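Long-range contacts in Non-structural protein (Porcine reproductive and respiratory syndrome virus, PDB 3IFU), which forms the leader protease Nsp1alpha, a zinc-binding papain-like cysteine protease that probably also suppresses interferon-beta production by the host: residues C8-N13 against T26-A31; F17-Q22 against V147-F152; V41-V46 against E55-T60; S79-I84 against Q96-V101. One frame throughout, in Å; residues are numbered along the deposited sequence.

Contact 1 (C8-N13 against T26-A31); sequences CTCTPN and TRCLSA. With ZN (zinc ion), chain C.
The Arg27 guanidinium meets Thr11 at its edge, where OG1 lies in the guanidinium plane and 2.7 Å from NH2. The hydrogen bond so formed is weak, because the N-H points well aside from the oxygen. Asn13 OD1 is farther along the same edge, 4.1 Å from NH2, with its amide plane turned 64° from the guanidinium; Cys10 SG approaches the group obliquely. Arg27 CB lies directly against Cys10 SG, while bends at chi2 and chi3 bring the guanidinium round to Thr11. Its charge is thus near a cluster of thiolates, whose negative charge it would be expected to offset in part.

Those thiolates make the four-cysteine site of the Nsp1alpha N-terminal zinc finger. Zinc is held by Cys8 SG at 2.5 Å, Cys10 SG at 2.5 Å and Cys28 SG at 2.4 Å, and Cys25 completes the set. Cysteine suits the site because its soft sulfur binds zinc tightly and can still accept N-H groups. Cys8 SG, opposite its own backbone N across the CA-CB bond (chi1 157°), receives the Cys10 N-H at 3.4 Å in a nearly straight bond of 166°. Cys28 SG takes a weaker, more bent bond from Ser30 N.

Beyond the metal, the loops are tied backbone to backbone: Cys8 N donates to Ala31 O at 2.9 Å. The small Ser30 lets Cys8 come close at this point. Leu29, Ser30 and Ala31 also pack on prolines of the second subunit: Pro163, Pro165 and Pro134 respectively.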
loop_
_atom_site.group_PDB
_atom_site.type_symbol
_atom_site.label_atom_id
_atom_site.label_comp_id
_atom_site.label_asym_id
_atom_site.label_seq_id
_atom_site.Cartn_x
_atom_site.Cartn_y
_atom_site.Cartn_z
ATOM N N CYS A 8 2.936 -6.614 -19.330
ATOM C CA CYS A 8 3.102 -8.035 -19.060
ATOM C C CYS A 8 3.128 -8.810 -20.372
ATOM O O CYS A 8 2.330 -8.541 -21.271
ATOM C CB CYS A 8 1.952 -8.552 -18.195
ATOM S SG CYS A 8 1.671 -10.340 -18.345
ATOM N N THR A 9 4.030 -9.780 -20.472
ATOM C CA THR A 9 4.149 -10.581 -21.684
ATOM C C THR A 9 4.133 -12.070 -21.379
ATOM O O THR A 9 4.884 -12.836 -21.978
ATOM C CB THR A 9 5.454 -10.276 -22.445
ATOM O OG1 THR A 9 5.678 -8.863 -22.467
ATOM C CG2 THR A 9 5.355 -10.780 -23.886
ATOM N N CYS A 10 3.289 -12.472 -20.437
ATOM C CA CYS A 10 3.166 -13.878 -20.073
ATOM C C CYS A 10 2.056 -14.491 -20.917
ATOM O O CYS A 10 1.332 -13.776 -21.610
ATOM C CB CYS A 10 2.805 -14.020 -18.589
ATOM S SG CYS A 10 4.112 -13.608 -17.409
ATOM N N THR A 11 1.929 -15.813 -20.877
ATOM C CA THR A 11 0.862 -16.472 -21.623
ATOM C C THR A 11 -0.447 -15.917 -21.038
ATOM O O THR A 11 -0.577 -15.773 -19.825
ATOM C CB THR A 11 0.940 -18.005 -21.448
ATOM O OG1 THR A 11 0.872 -18.335 -20.057
ATOM C CG2 THR A 11 2.252 -18.531 -22.011
ATOM N N PRO A 12 -1.434 -15.602 -21.893
ATOM C CA PRO A 12 -2.704 -15.053 -21.405
ATOM C C PRO A 12 -3.457 -15.878 -20.366
ATOM O O PRO A 12 -4.481 -15.425 -19.851
ATOM C CB PRO A 12 -3.507 -14.861 -22.688
ATOM C CG PRO A 12 -3.054 -16.007 -23.513
ATOM C CD PRO A 12 -1.552 -15.985 -23.311
ATOM N N ASN A 13 -2.966 -17.076 -20.053
ATOM C CA ASN A 13 -3.645 -17.901 -19.058
ATOM C C ASN A 13 -3.074 -17.665 -17.655
ATOM O O ASN A 13 -3.442 -18.351 -16.697
ATOM C CB ASN A 13 -3.562 -19.384 -19.432
ATOM C CG ASN A 13 -2.216 -19.991 -19.123
ATOM O OD1 ASN A 13 -1.182 -19.516 -19.588
ATOM N ND2 ASN A 13 -2.222 -21.058 -18.336
ATOM N N THR A 26 -0.495 -11.955 -12.118
ATOM C CA THR A 26 -0.130 -12.688 -10.917
ATOM C C THR A 26 1.290 -13.251 -10.993
ATOM O O THR A 26 1.958 -13.421 -9.976
ATOM C CB THR A 26 -1.137 -13.835 -10.684
ATOM O OG1 THR A 26 -2.348 -13.299 -10.136
ATOM C CG2 THR A 26 -0.581 -14.863 -9.736
ATOM N N ARG A 27 1.752 -13.522 -12.207
ATOM C CA ARG A 27 3.082 -14.089 -12.429
ATOM C C ARG A 27 4.283 -13.145 -12.362
ATOM O O ARG A 27 5.242 -13.422 -11.642
ATOM C CB ARG A 27 3.124 -14.817 -13.778
ATOM C CG ARG A 27 2.653 -16.250 -13.739
ATOM C CD ARG A 27 3.658 -17.145 -14.458
ATOM N NE ARG A 27 3.390 -17.332 -15.883
ATOM C CZ ARG A 27 2.349 -18.009 -16.372
ATOM N NH1 ARG A 27 1.463 -18.565 -15.553
ATOM N NH2 ARG A 27 2.203 -18.146 -17.685
ATOM N N CYS A 28 4.239 -12.051 -13.122
ATOM C CA CYS A 28 5.351 -11.099 -13.179
ATOM C C CYS A 28 5.102 -9.755 -12.502
ATOM O O CYS A 28 5.987 -8.900 -12.491
ATOM C CB CYS A 28 5.746 -10.843 -14.634
ATOM S SG CYS A 28 4.498 -9.952 -15.586
ATOM N N LEU A 29 3.898 -9.563 -11.965
ATOM C CA LEU A 29 3.549 -8.324 -11.270
ATOM C C LEU A 29 3.603 -7.079 -12.158
ATOM O O LEU A 29 3.711 -5.956 -11.662
ATOM C CB LEU A 29 4.467 -8.141 -10.060
ATOM C CG LEU A 29 4.549 -9.375 -9.157
ATOM C CD1 LEU A 29 5.696 -9.253 -8.159
ATOM C CD2 LEU A 29 3.217 -9.548 -8.452
ATOM N N SER A 30 3.529 -7.274 -13.472
ATOM C CA SER A 30 3.553 -6.155 -14.403
ATOM C C SER A 30 2.135 -5.876 -14.866
ATOM O O SER A 30 1.309 -6.790 -14.916
ATOM C CB SER A 30 4.432 -6.483 -15.607
ATOM O OG SER A 30 5.756 -6.783 -15.198
ATOM N N ALA A 31 1.854 -4.619 -15.200
ATOM C CA ALA A 31 0.526 -4.223 -15.669
ATOM C C ALA A 31 0.070 -5.088 -16.841
ATOM O O ALA A 31 0.862 -5.429 -17.714
ATOM C CB ALA A 31 0.533 -2.757 -16.079
HETATM ZN ZN ZN C . 2.946 -11.583 -16.537
#

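Contact 2 (F17-Q22 against V147-F152); sequences FVAEGQ and VSDKPF
Hydrogen bonding centres on Asp149, whose OD2 accepts the backbone N-H of Glu20 at 2.8 Å. The bond is almost straight, 174° at the hydrogen, and reaches the oxygen on its syn side, 19° out of the carboxylate plane. The other oxygen, OD1, accepts a hydrogen bond from a water 2.7 Å away, and the same water donates to Glu20 O. Direct bond and water bridge thus grip both backbone polar groups of Glu20 and both oxygens of a buried carboxylate, and they should limit its rotation. Aspartate suits the place: a short side chain, with CG set between its own N and carbonyl carbon (chi1 68°), reaches the loop without slack.

The loop connects strands 16-18 and 23-25, the beta hairpin of the zinc finger, and the bond from Ala19 N to Gln22 O closes its turn. Asp149 follows strand 147-148 at the margin of the protease sheet, so the contact joins the two domains.

Charge pairing is looser. Glu20 OE2 and Lys150 NZ form a long salt bridge of 3.8 Å, their long chains crossing at an angle near the surface. Glu20 also packs against Lys150 of the second subunit.

Van der Waals contact is slight, with Ala19 CA resting 3.5 Å from Asp149 OD2.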
loop_
_atom_site.group_PDB
_atom_site.type_symbol
_atom_site.label_atom_id
_atom_site.label_comp_id
_atom_site.label_asym_id
_atom_site.label_seq_id
_atom_site.Cartn_x
_atom_site.Cartn_y
_atom_site.Cartn_z
ATOM N N PHE A 17 -4.895 -9.914 -11.045
ATOM C CA PHE A 17 -5.402 -9.326 -9.808
ATOM C C PHE A 17 -5.564 -7.831 -10.046
ATOM O O PHE A 17 -5.004 -7.293 -10.994
ATOM C CB PHE A 17 -4.459 -9.614 -8.621
ATOM C CG PHE A 17 -3.112 -8.931 -8.696
ATOM C CD1 PHE A 17 -2.944 -7.624 -8.234
ATOM C CD2 PHE A 17 -1.990 -9.624 -9.171
ATOM C CE1 PHE A 17 -1.673 -7.018 -8.238
ATOM C CE2 PHE A 17 -0.724 -9.030 -9.180
ATOM C CZ PHE A 17 -0.564 -7.725 -8.710
ATOM N N VAL A 18 -6.352 -7.166 -9.212
ATOM C CA VAL A 18 -6.573 -5.734 -9.370
ATOM C C VAL A 18 -6.110 -4.940 -8.148
ATOM O O VAL A 18 -6.507 -5.229 -7.017
ATOM C CB VAL A 18 -8.065 -5.448 -9.639
ATOM C CG1 VAL A 18 -8.269 -3.996 -10.009
ATOM C CG2 VAL A 18 -8.557 -6.343 -10.746
ATOM N N ALA A 19 -5.246 -3.954 -8.389
ATOM C CA ALA A 19 -4.708 -3.079 -7.341
ATOM C C ALA A 19 -5.040 -1.663 -7.791
ATOM O O ALA A 19 -4.715 -1.262 -8.912
ATOM C CB ALA A 19 -3.207 -3.262 -7.207
ATOM N N GLU A 20 -5.688 -0.906 -6.911
ATOM C CA GLU A 20 -6.132 0.437 -7.247
ATOM C C GLU A 20 -6.821 0.335 -8.612
ATOM O O GLU A 20 -7.742 -0.463 -8.776
ATOM C CB GLU A 20 -4.955 1.417 -7.252
ATOM C CG GLU A 20 -4.372 1.620 -5.849
ATOM C CD GLU A 20 -3.765 3.001 -5.627
ATOM O OE1 GLU A 20 -4.459 4.006 -5.887
ATOM O OE2 GLU A 20 -2.602 3.084 -5.177
ATOM N N GLY A 21 -6.398 1.106 -9.598
ATOM C CA GLY A 21 -7.064 0.996 -10.885
ATOM C C GLY A 21 -6.604 -0.178 -11.738
ATOM O O GLY A 21 -7.423 -0.934 -12.257
ATOM N N GLN A 22 -5.283 -0.316 -11.856
ATOM C CA GLN A 22 -4.611 -1.344 -12.650
ATOM C C GLN A 22 -4.901 -2.825 -12.449
ATOM O O GLN A 22 -5.101 -3.317 -11.341
ATOM C CB GLN A 22 -3.088 -1.185 -12.544
ATOM C CG GLN A 22 -2.457 -0.197 -13.508
ATOM C CD GLN A 22 -2.758 -0.513 -14.954
ATOM O OE1 GLN A 22 -2.673 -1.672 -15.392
ATOM N NE2 GLN A 22 -3.103 0.522 -15.718
ATOM N N VAL A 147 -15.790 -6.539 -1.251
ATOM C CA VAL A 147 -14.468 -6.227 -0.728
ATOM C C VAL A 147 -13.729 -5.390 -1.762
ATOM O O VAL A 147 -14.100 -5.366 -2.936
ATOM C CB VAL A 147 -13.619 -7.503 -0.428
ATOM C CG1 VAL A 147 -14.337 -8.394 0.566
ATOM C CG2 VAL A 147 -13.310 -8.250 -1.709
ATOM N N SER A 148 -12.680 -4.707 -1.317
ATOM C CA SER A 148 -11.866 -3.872 -2.191
ATOM C C SER A 148 -10.530 -3.629 -1.510
ATOM O O SER A 148 -10.388 -3.850 -0.301
ATOM C CB SER A 148 -12.557 -2.531 -2.457
ATOM O OG SER A 148 -11.807 -1.740 -3.367
ATOM N N ASP A 149 -9.548 -3.176 -2.284
ATOM C CA ASP A 149 -8.231 -2.898 -1.729
ATOM C C ASP A 149 -8.157 -1.435 -1.286
ATOM O O ASP A 149 -7.151 -0.970 -0.756
ATOM C CB ASP A 149 -7.144 -3.234 -2.759
ATOM C CG ASP A 149 -7.150 -2.300 -3.952
ATOM O OD1 ASP A 149 -8.229 -2.054 -4.534
ATOM O OD2 ASP A 149 -6.059 -1.820 -4.315
ATOM N N LYS A 150 -9.253 -0.720 -1.495
ATOM C CA LYS A 150 -9.348 0.683 -1.113
ATOM C C LYS A 150 -10.719 0.935 -0.488
ATOM O O LYS A 150 -11.665 0.189 -0.730
ATOM C CB LYS A 150 -9.147 1.581 -2.341
ATOM C CG LYS A 150 -7.690 1.726 -2.775
ATOM C CD LYS A 150 -6.906 2.565 -1.766
ATOM C CE LYS A 150 -5.483 2.862 -2.227
ATOM N NZ LYS A 150 -4.637 1.635 -2.269
ATOM N N PRO A 151 -10.836 1.982 0.343
ATOM C CA PRO A 151 -12.104 2.314 0.995
ATOM C C PRO A 151 -13.180 2.611 -0.038
ATOM O O PRO A 151 -12.874 3.024 -1.157
ATOM C CB PRO A 151 -11.756 3.556 1.811
ATOM C CG PRO A 151 -10.305 3.393 2.086
ATOM C CD PRO A 151 -9.782 2.919 0.760
ATOM N N PHE A 152 -14.435 2.389 0.333
ATOM C CA PHE A 152 -15.547 2.664 -0.566
ATOM C C PHE A 152 -16.829 2.952 0.203
ATOM O O PHE A 152 -16.974 2.560 1.359
ATOM C CB PHE A 152 -15.776 1.501 -1.557
ATOM C CG PHE A 152 -16.140 0.176 -0.912
ATOM C CD1 PHE A 152 -15.150 -0.742 -0.561
ATOM C CD2 PHE A 152 -17.481 -0.173 -0.706
ATOM C CE1 PHE A 152 -15.486 -1.992 -0.021
ATOM C CE2 PHE A 152 -17.839 -1.423 -0.165
ATOM C CZ PHE A 152 -16.843 -2.335 0.178
HETATM O O HOH W 1 -9.130 -1.920 -7.025
#

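Contact 3 (V41-V46 against E55-T60); sequences VPELGV and EPLRWT
Leu57 and Leu44 lie side by side, their chains running past each other in opposite directions, and Leu57 CG is 3.9 Å from Leu44 CD2. Leu57 also extends its CD2 branch to Glu43, touching CB at 3.6 Å, so that one leucine covers both neighbours on the facing loop. Leu44 uses the same CD2 methyl for Trp59: it approaches CZ3 obliquely at 3.7 Å, the two side chains crossing at about a right angle. A branched leucine serves well in such a place, since a single methyl can fill the angle between an aliphatic chain and an indole. The indole is fixed at its polar end by a hydrogen bond from NE1 to Tyr106 O, on helix 94-108.

Two overlapping type I beta turns, Val41-Leu44 and Pro42-Gly45, shape the 41-46 loop; Pro42, with its restricted phi, fits the second position of the first. This loop of the zinc-finger region packs on the loop that precedes helix 81-87.

Glu43 contributes its CB and its backbone rather than its carboxylate. Its O accepts the Thr60 hydroxyl, OG1, at 2.8 Å, with the donor tilted 27° from the carbonyl plane. A backbone hydrogen bond between Glu43 and Leu61 continues the join one residue on, while Pro53 packs against Leu44.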
loop_
_atom_site.group_PDB
_atom_site.type_symbol
_atom_site.label_atom_id
_atom_site.label_comp_id
_atom_site.label_asym_id
_atom_site.label_seq_id
_atom_site.Cartn_x
_atom_site.Cartn_y
_atom_site.Cartn_z
ATOM N N VAL A 41 -12.331 -14.019 -23.424
ATOM C CA VAL A 41 -13.279 -15.068 -23.067
ATOM C C VAL A 41 -14.574 -14.414 -22.593
ATOM O O VAL A 41 -14.768 -14.179 -21.402
ATOM C CB VAL A 41 -12.710 -15.971 -21.946
ATOM C CG1 VAL A 41 -13.703 -17.055 -21.586
ATOM C CG2 VAL A 41 -11.405 -16.593 -22.400
ATOM N N PRO A 42 -15.482 -14.116 -23.534
ATOM C CA PRO A 42 -16.774 -13.480 -23.259
ATOM C C PRO A 42 -17.495 -13.982 -22.017
ATOM O O PRO A 42 -18.152 -13.207 -21.323
ATOM C CB PRO A 42 -17.562 -13.752 -24.533
ATOM C CG PRO A 42 -16.494 -13.668 -25.590
ATOM C CD PRO A 42 -15.363 -14.463 -24.964
ATOM N N GLU A 43 -17.367 -15.273 -21.732
ATOM C CA GLU A 43 -18.042 -15.862 -20.580
ATOM C C GLU A 43 -17.486 -15.390 -19.234
ATOM O O GLU A 43 -18.078 -15.664 -18.187
ATOM C CB GLU A 43 -17.970 -17.394 -20.649
ATOM C CG GLU A 43 -18.267 -17.979 -22.027
ATOM C CD GLU A 43 -17.025 -18.074 -22.905
ATOM O OE1 GLU A 43 -16.150 -18.921 -22.613
ATOM O OE2 GLU A 43 -16.920 -17.303 -23.883
ATOM N N LEU A 44 -16.357 -14.681 -19.258
ATOM C CA LEU A 44 -15.733 -14.191 -18.027
ATOM C C LEU A 44 -15.788 -12.674 -17.841
ATOM O O LEU A 44 -14.818 -12.076 -17.380
ATOM C CB LEU A 44 -14.270 -14.639 -17.964
ATOM C CG LEU A 44 -13.960 -16.124 -17.789
ATOM C CD1 LEU A 44 -12.457 -16.321 -17.795
ATOM C CD2 LEU A 44 -14.556 -16.627 -16.488
ATOM N N GLY A 45 -16.919 -12.065 -18.193
ATOM C CA GLY A 45 -17.089 -10.625 -18.053
ATOM C C GLY A 45 -15.834 -9.782 -18.191
ATOM O O GLY A 45 -15.086 -9.902 -19.167
ATOM N N VAL A 46 -15.610 -8.918 -17.205
ATOM C CA VAL A 46 -14.443 -8.034 -17.182
ATOM C C VAL A 46 -13.128 -8.812 -17.136
ATOM O O VAL A 46 -12.141 -8.416 -17.761
ATOM C CB VAL A 46 -14.496 -7.092 -15.961
ATOM C CG1 VAL A 46 -13.273 -6.189 -15.939
ATOM C CG2 VAL A 46 -15.769 -6.269 -16.010
ATOM N N GLU A 55 -8.427 -24.193 -19.666
ATOM C CA GLU A 55 -9.479 -25.145 -19.970
ATOM C C GLU A 55 -10.860 -24.601 -19.575
ATOM O O GLU A 55 -11.119 -23.413 -19.747
ATOM C CB GLU A 55 -9.158 -26.445 -19.245
ATOM C CG GLU A 55 -7.832 -27.052 -19.618
ATOM C CD GLU A 55 -7.636 -28.405 -18.980
ATOM O OE1 GLU A 55 -6.612 -29.049 -19.268
ATOM O OE2 GLU A 55 -8.511 -28.824 -18.194
ATOM N N PRO A 56 -11.772 -25.455 -19.060
ATOM C CA PRO A 56 -13.078 -24.897 -18.692
ATOM C C PRO A 56 -12.992 -23.707 -17.750
ATOM O O PRO A 56 -11.923 -23.145 -17.518
ATOM C CB PRO A 56 -13.785 -26.079 -18.035
ATOM C CG PRO A 56 -13.273 -27.239 -18.814
ATOM C CD PRO A 56 -11.794 -26.927 -18.918
ATOM N N LEU A 57 -14.140 -23.347 -17.195
ATOM C CA LEU A 57 -14.230 -22.228 -16.283
ATOM C C LEU A 57 -14.495 -22.687 -14.856
ATOM O O LEU A 57 -13.760 -22.326 -13.943
ATOM C CB LEU A 57 -15.346 -21.284 -16.742
ATOM C CG LEU A 57 -15.057 -20.287 -17.870
ATOM C CD1 LEU A 57 -14.269 -20.941 -18.993
ATOM C CD2 LEU A 57 -16.378 -19.735 -18.379
ATOM N N ARG A 58 -15.548 -23.489 -14.698
ATOM C CA ARG A 58 -16.023 -24.039 -13.424
ATOM C C ARG A 58 -16.975 -23.043 -12.753
ATOM O O ARG A 58 -17.660 -23.370 -11.785
ATOM C CB ARG A 58 -14.863 -24.453 -12.492
ATOM C CG ARG A 58 -14.204 -23.364 -11.662
ATOM C CD ARG A 58 -12.967 -23.893 -10.919
ATOM N NE ARG A 58 -13.294 -24.674 -9.721
ATOM C CZ ARG A 58 -13.157 -25.996 -9.603
ATOM N NH1 ARG A 58 -12.693 -26.722 -10.614
ATOM N NH2 ARG A 58 -13.474 -26.595 -8.459
ATOM N N TRP A 59 -17.009 -21.829 -13.297
ATOM C CA TRP A 59 -17.905 -20.755 -12.861
ATOM C C TRP A 59 -17.815 -19.637 -13.891
ATOM O O TRP A 59 -16.810 -19.519 -14.595
ATOM C CB TRP A 59 -17.592 -20.233 -11.443
ATOM C CG TRP A 59 -16.183 -19.794 -11.148
ATOM C CD1 TRP A 59 -15.299 -20.413 -10.314
ATOM C CD2 TRP A 59 -15.518 -18.617 -11.632
ATOM N NE1 TRP A 59 -14.130 -19.698 -10.244
ATOM C CE2 TRP A 59 -14.235 -18.593 -11.045
ATOM C CE3 TRP A 59 -15.880 -17.583 -12.505
ATOM C CZ2 TRP A 59 -13.311 -17.578 -11.303
ATOM C CZ3 TRP A 59 -14.964 -16.575 -12.763
ATOM C CH2 TRP A 59 -13.692 -16.580 -12.163
ATOM N N THR A 60 -18.866 -18.828 -13.998
ATOM C CA THR A 60 -18.874 -17.754 -14.988
ATOM C C THR A 60 -18.993 -16.348 -14.399
ATOM O O THR A 60 -19.325 -16.177 -13.224
ATOM C CB THR A 60 -20.003 -17.989 -16.037
ATOM O OG1 THR A 60 -19.443 -17.935 -17.355
ATOM C CG2 THR A 60 -21.112 -16.939 -15.914
#

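Contact 4 (S79-I84 against Q96-V101); sequences SAIFPI and QRMVRV
Met98 hooks into the angle between Ile81 and Phe82, the tight part of this helix pair. With chi2 at 54° and chi3 at 69° the thioether doubles back instead of running out straight, and each of its outer atoms finds a partner: SD lies 3.8 Å from Ile81 CG2, and CE lies 3.7 Å from Phe82 CD1, at the edge of the ring and near its plane. CE also rests on Phe82 CA at 3.7 Å. Unbranched, pliable methionine can follow such a bent course between two rigid neighbours. One helical turn on, Val101 sends CG1 onto the backbone, 3.7 Å from Ile81 O; its compact beta-branched form lets the helices approach.

Packing slackens towards Ile84, whose CG2 is 4.2 Å from Val101 CG1. Outermost on helix 94-108, Gln96 and Arg100, polar as suits the outer face, are exposed together with Val99. Arg97 is buried; its side chain stays 5.1 Å or more from the facing segment, and NH2 gives a weak hydrogen bond to Leu119 O.

Both helices belong to the papain-like protease domain, helix 81-87 following the zinc ligand Cys76 in the chain. Ile81 packs further along helix 94-108, on Ala102, Ile105 and Tyr106. No hydrogen bond joins the two segments; their attachment therefore rests on the fit of apolar side chains and on their removal from water, with backbone polar groups satisfied mainly inside each helix.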
loop_
_atom_site.group_PDB
_atom_site.type_symbol
_atom_site.label_atom_id
_atom_site.label_comp_id
_atom_site.label_asym_id
_atom_site.label_seq_id
_atom_site.Cartn_x
_atom_site.Cartn_y
_atom_site.Cartn_z
ATOM N N SER A 79 -9.750 -7.911 -6.350
ATOM C CA SER A 79 -9.143 -6.762 -5.704
ATOM C C SER A 79 -8.529 -7.110 -4.339
ATOM O O SER A 79 -7.740 -6.344 -3.800
ATOM C CB SER A 79 -10.212 -5.675 -5.557
ATOM O OG SER A 79 -9.764 -4.603 -4.759
ATOM N N ALA A 80 -8.878 -8.270 -3.783
ATOM C CA ALA A 80 -8.350 -8.673 -2.483
ATOM C C ALA A 80 -7.112 -9.568 -2.570
ATOM O O ALA A 80 -6.419 -9.779 -1.566
ATOM C CB ALA A 80 -9.433 -9.367 -1.677
ATOM N N ILE A 81 -6.823 -10.073 -3.768
ATOM C CA ILE A 81 -5.675 -10.954 -3.967
ATOM C C ILE A 81 -4.321 -10.376 -3.519
ATOM O O ILE A 81 -3.608 -11.000 -2.725
ATOM C CB ILE A 81 -5.583 -11.422 -5.444
ATOM C CG1 ILE A 81 -6.893 -12.116 -5.841
ATOM C CG2 ILE A 81 -4.418 -12.384 -5.617
ATOM C CD1 ILE A 81 -6.848 -12.835 -7.154
ATOM N N PHE A 82 -3.972 -9.189 -4.008
ATOM C CA PHE A 82 -2.708 -8.569 -3.635
ATOM C C PHE A 82 -2.585 -8.224 -2.141
ATOM O O PHE A 82 -1.591 -8.580 -1.507
ATOM C CB PHE A 82 -2.452 -7.308 -4.471
ATOM C CG PHE A 82 -1.171 -6.617 -4.126
ATOM C CD1 PHE A 82 0.054 -7.191 -4.455
ATOM C CD2 PHE A 82 -1.179 -5.434 -3.398
ATOM C CE1 PHE A 82 1.254 -6.602 -4.055
ATOM C CE2 PHE A 82 0.015 -4.839 -2.995
ATOM C CZ PHE A 82 1.234 -5.429 -3.326
ATOM N N PRO A 83 -3.571 -7.512 -1.560
ATOM C CA PRO A 83 -3.481 -7.169 -0.134
ATOM C C PRO A 83 -3.324 -8.381 0.790
ATOM O O PRO A 83 -2.531 -8.352 1.735
ATOM C CB PRO A 83 -4.781 -6.418 0.123
ATOM C CG PRO A 83 -5.026 -5.759 -1.174
ATOM C CD PRO A 83 -4.735 -6.849 -2.172
ATOM N N ILE A 84 -4.085 -9.440 0.526
ATOM C CA ILE A 84 -3.992 -10.647 1.349
ATOM C C ILE A 84 -2.610 -11.285 1.200
ATOM O O ILE A 84 -2.028 -11.751 2.172
ATOM C CB ILE A 84 -5.078 -11.690 0.972
ATOM C CG1 ILE A 84 -6.461 -11.172 1.376
ATOM C CG2 ILE A 84 -4.783 -13.011 1.651
ATOM C CD1 ILE A 84 -7.612 -11.975 0.814
ATOM N N GLN A 96 5.766 -16.721 -4.153
ATOM C CA GLN A 96 5.131 -17.987 -3.845
ATOM C C GLN A 96 3.752 -17.716 -3.259
ATOM O O GLN A 96 2.761 -18.302 -3.676
ATOM C CB GLN A 96 5.986 -18.754 -2.846
ATOM C CG GLN A 96 5.529 -20.159 -2.598
ATOM C CD GLN A 96 5.596 -20.503 -1.135
ATOM O OE1 GLN A 96 4.770 -20.044 -0.339
ATOM N NE2 GLN A 96 6.594 -21.302 -0.760
ATOM N N ARG A 97 3.706 -16.809 -2.294
ATOM C CA ARG A 97 2.463 -16.432 -1.631
ATOM C C ARG A 97 1.410 -15.891 -2.603
ATOM O O ARG A 97 0.253 -16.295 -2.549
ATOM C CB ARG A 97 2.760 -15.380 -0.568
ATOM C CG ARG A 97 1.636 -15.173 0.395
ATOM C CD ARG A 97 1.349 -16.462 1.129
ATOM N NE ARG A 97 0.075 -16.401 1.829
ATOM C CZ ARG A 97 -0.485 -17.439 2.427
ATOM N NH1 ARG A 97 0.123 -18.613 2.401
ATOM N NH2 ARG A 97 -1.641 -17.301 3.054
ATOM N N MET A 98 1.813 -14.971 -3.480
ATOM C CA MET A 98 0.907 -14.379 -4.462
ATOM C C MET A 98 0.266 -15.462 -5.313
ATOM O O MET A 98 -0.949 -15.464 -5.535
ATOM C CB MET A 98 1.669 -13.397 -5.357
ATOM C CG MET A 98 0.931 -12.955 -6.635
ATOM S SD MET A 98 -0.744 -12.245 -6.434
ATOM C CE MET A 98 -0.413 -10.704 -5.637
ATOM N N VAL A 99 1.094 -16.392 -5.772
ATOM C CA VAL A 99 0.642 -17.498 -6.607
ATOM C C VAL A 99 -0.349 -18.453 -5.910
ATOM O O VAL A 99 -1.313 -18.906 -6.535
ATOM C CB VAL A 99 1.858 -18.286 -7.134
ATOM C CG1 VAL A 99 1.405 -19.492 -7.915
ATOM C CG2 VAL A 99 2.710 -17.378 -8.006
ATOM N N ARG A 100 -0.121 -18.750 -4.630
ATOM C CA ARG A 100 -1.003 -19.645 -3.877
ATOM C C ARG A 100 -2.321 -18.956 -3.520
ATOM O O ARG A 100 -3.377 -19.585 -3.521
ATOM C CB ARG A 100 -0.325 -20.108 -2.588
ATOM C CG ARG A 100 1.043 -20.739 -2.789
ATOM C CD ARG A 100 0.946 -22.155 -3.305
ATOM N NE ARG A 100 0.355 -23.050 -2.314
ATOM C CZ ARG A 100 0.109 -24.336 -2.531
ATOM N NH1 ARG A 100 0.406 -24.870 -3.703
ATOM N NH2 ARG A 100 -0.437 -25.086 -1.583
ATOM N N VAL A 101 -2.245 -17.664 -3.203
ATOM C CA VAL A 101 -3.422 -16.874 -2.852
ATOM C C VAL A 101 -4.380 -16.707 -4.042
ATOM O O VAL A 101 -5.597 -16.822 -3.888
ATOM C CB VAL A 101 -3.009 -15.484 -2.347
ATOM C CG1 VAL A 101 -4.229 -14.588 -2.213
ATOM C CG2 VAL A 101 -2.301 -15.616 -1.019
#

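Overall arrangement
Contacts 2 and 4 are buried near the middle of the chain, whereas contacts 1 and 3 lie at the surface. Depth does not dictate chemistry: contact 4 is wholly apolar, yet contact 2, also largely buried though with Glu20 at the surface, rests on a carboxylate and a water between the domains. At the surface, contact 1 depends on metal ligation and contact 3 on leucines with one hydroxyl bond. Contact 1 joins the loops before and after the hairpin of strands 16-18 and 23-25, contact 2 uses its turn, and Phe17 touches Thr26 and Leu29 of the first and Phe82 of contact 4. Thr26 meets Met98, Ser79 meets Asp149, and contact 3 stands apart, touching none of the others.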